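Local coordinates for protein beta-N-acetylhexosaminidase (Arthrobacter aurescens, PDB 3RCN) that probably hydrolyses terminal non-reducing N-acetyl-D-hexosamine residues from N-acetyl-beta-D-hexosaminides, as a member of glycosyl hydrolase family 20, at residues A[78-82]-A[100-105]. Residues are numbered along the deposited sequence; the frame is centred on the assembly and turned at random.
Sequences EAYRL and YGAQTL
Tyr80 of strand 80-84 lays one ring face flat on Gly101 of helix 95-109 in a CH-pi contact: Gly101 CA stands 3.6 Å from the ring centroid, 8° off the normal. CG of Tyr80 sits between its backbone N and carbonyl carbon (chi1 71°), which folds the ring over the helix; Tyr100 CB lies 4.0 Å from CE1 of the Tyr80 ring. Polar contact is made at the far end of this ring, where Tyr80 OH and Thr104 OG1 share a hydrogen bond of 2.6 Å; Lys168 NZ also bonds this threonine hydroxyl. Apolar packing continues at Leu82, whose CD2 meets Thr104 CG2 at 3.9 Å and Leu105 CD1 at 4.3 Å. At the other end, Glu78 OE2 comes to the edge of the Tyr100 ring, 3.6 Å from CE2, with carboxylate and ring planes 71° apart; the Glu78 carboxylate makes a salt bridge to Arg141 through OE1 and a hydrogen bond to Asn170 through OE2. Replacing Tyr80 by alanine is likely to uncover Gly101 and cost Thr104 OG1 this bond, though Lys168 would remain. Gly101 thus lets the ring lie directly on helix backbone, while hydroxyl and carboxylate groups tie this buried interface to the catalytic domain.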
loop_
_atom_site.group_PDB
_atom_site.type_symbol
_atom_site.label_atom_id
_atom_site.label_comp_id
_atom_site.label_asym_id
_atom_site.label_seq_id
_atom_site.Cartn_x
_atom_site.Cartn_y
_atom_site.Cartn_z
ATOM N N GLU A 78 -14.295 -19.023 -18.072
ATOM C CA GLU A 78 -12.980 -18.590 -17.583
ATOM C C GLU A 78 -11.890 -18.843 -18.611
ATOM O O GLU A 78 -10.715 -18.635 -18.341
ATOM C CB GLU A 78 -12.601 -19.275 -16.268
ATOM C CG GLU A 78 -13.278 -18.715 -15.019
ATOM C CD GLU A 78 -12.568 -19.126 -13.728
ATOM O OE1 GLU A 78 -12.254 -20.330 -13.580
ATOM O OE2 GLU A 78 -12.314 -18.244 -12.870
ATOM N N ALA A 79 -12.284 -19.306 -19.788
ATOM C CA ALA A 79 -11.341 -19.687 -20.830
ATOM C C ALA A 79 -11.210 -18.591 -21.892
ATOM O O ALA A 79 -12.151 -17.840 -22.144
ATOM C CB ALA A 79 -11.761 -21.021 -21.474
ATOM N N TYR A 80 -10.028 -18.467 -22.481
ATOM C CA TYR A 80 -9.831 -17.483 -23.534
ATOM C C TYR A 80 -8.879 -17.985 -24.610
ATOM O O TYR A 80 -8.125 -18.936 -24.413
ATOM C CB TYR A 80 -9.280 -16.177 -22.954
ATOM C CG TYR A 80 -7.862 -16.341 -22.505
ATOM C CD1 TYR A 80 -7.575 -16.748 -21.209
ATOM C CD2 TYR A 80 -6.812 -16.144 -23.386
ATOM C CE1 TYR A 80 -6.285 -16.937 -20.792
ATOM C CE2 TYR A 80 -5.508 -16.333 -22.975
ATOM C CZ TYR A 80 -5.255 -16.721 -21.671
ATOM O OH TYR A 80 -3.968 -16.915 -21.242
ATOM N N ARG A 81 -8.927 -17.318 -25.751
ATOM C CA ARG A 81 -7.974 -17.531 -26.819
ATOM C C ARG A 81 -7.328 -16.175 -27.102
ATOM O O ARG A 81 -8.016 -15.150 -27.109
ATOM C CB ARG A 81 -8.702 -18.067 -28.049
ATOM C CG ARG A 81 -7.806 -18.714 -29.076
ATOM C CD ARG A 81 -8.634 -19.475 -30.102
ATOM N NE ARG A 81 -9.637 -18.617 -30.730
ATOM C CZ ARG A 81 -10.953 -18.755 -30.566
ATOM N NH1 ARG A 81 -11.427 -19.734 -29.804
ATOM N NH2 ARG A 81 -11.796 -17.922 -31.174
ATOM N N LEU A 82 -6.013 -16.149 -27.307
ATOM C CA LEU A 82 -5.323 -14.880 -27.581
ATOM C C LEU A 82 -4.509 -14.919 -28.871
ATOM O O LEU A 82 -3.629 -15.761 -29.060
ATOM C CB LEU A 82 -4.464 -14.445 -26.386
ATOM C CG LEU A 82 -3.364 -13.400 -26.590
ATOM C CD1 LEU A 82 -3.849 -12.226 -27.400
ATOM C CD2 LEU A 82 -2.855 -12.927 -25.248
ATOM N N TYR A 100 -8.635 -12.772 -17.931
ATOM C CA TYR A 100 -7.421 -13.579 -17.878
ATOM C C TYR A 100 -6.594 -13.421 -19.155
ATOM O O TYR A 100 -5.365 -13.432 -19.112
ATOM C CB TYR A 100 -7.748 -15.043 -17.556
ATOM C CG TYR A 100 -8.356 -15.190 -16.181
ATOM C CD1 TYR A 100 -7.873 -14.440 -15.108
ATOM C CD2 TYR A 100 -9.440 -16.032 -15.955
ATOM C CE1 TYR A 100 -8.427 -14.548 -13.829
ATOM C CE2 TYR A 100 -10.019 -16.141 -14.673
ATOM C CZ TYR A 100 -9.503 -15.389 -13.625
ATOM O OH TYR A 100 -10.052 -15.484 -12.376
ATOM N N GLY A 101 -7.269 -13.241 -20.285
ATOM C CA GLY A 101 -6.575 -12.984 -21.531
ATOM C C GLY A 101 -5.764 -11.702 -21.417
ATOM O O GLY A 101 -4.600 -11.672 -21.787
ATOM N N ALA A 102 -6.403 -10.655 -20.899
ATOM C CA ALA A 102 -5.772 -9.382 -20.600
ATOM C C ALA A 102 -4.504 -9.540 -19.775
ATOM O O ALA A 102 -3.487 -8.905 -20.073
ATOM C CB ALA A 102 -6.752 -8.455 -19.877
ATOM N N GLN A 103 -4.556 -10.371 -18.739
ATOM C CA GLN A 103 -3.371 -10.595 -17.911
ATOM C C GLN A 103 -2.267 -11.226 -18.736
ATOM O O GLN A 103 -1.119 -10.802 -18.679
ATOM C CB GLN A 103 -3.682 -11.462 -16.698
ATOM C CG GLN A 103 -4.731 -10.863 -15.795
ATOM C CD GLN A 103 -4.188 -9.799 -14.863
ATOM O OE1 GLN A 103 -2.985 -9.559 -14.794
ATOM N NE2 GLN A 103 -5.083 -9.158 -14.129
ATOM N N THR A 104 -2.615 -12.228 -19.526
ATOM C CA THR A 104 -1.624 -12.848 -20.388
ATOM C C THR A 104 -1.001 -11.845 -21.362
ATOM O O THR A 104 0.181 -11.937 -21.705
ATOM C CB THR A 104 -2.219 -14.017 -21.142
ATOM O OG1 THR A 104 -2.579 -15.026 -20.195
ATOM C CG2 THR A 104 -1.198 -14.584 -22.099
ATOM N N LEU A 105 -1.801 -10.880 -21.790
ATOM C CA LEU A 105 -1.321 -9.820 -22.660
ATOM C C LEU A 105 -0.260 -8.999 -21.935
ATOM O O LEU A 105 0.841 -8.815 -22.433
ATOM C CB LEU A 105 -2.474 -8.912 -23.068
ATOM C CG LEU A 105 -2.105 -7.919 -24.158
ATOM C CD1 LEU A 105 -1.907 -8.703 -25.439
ATOM C CD2 LEU A 105 -3.177 -6.851 -24.322
#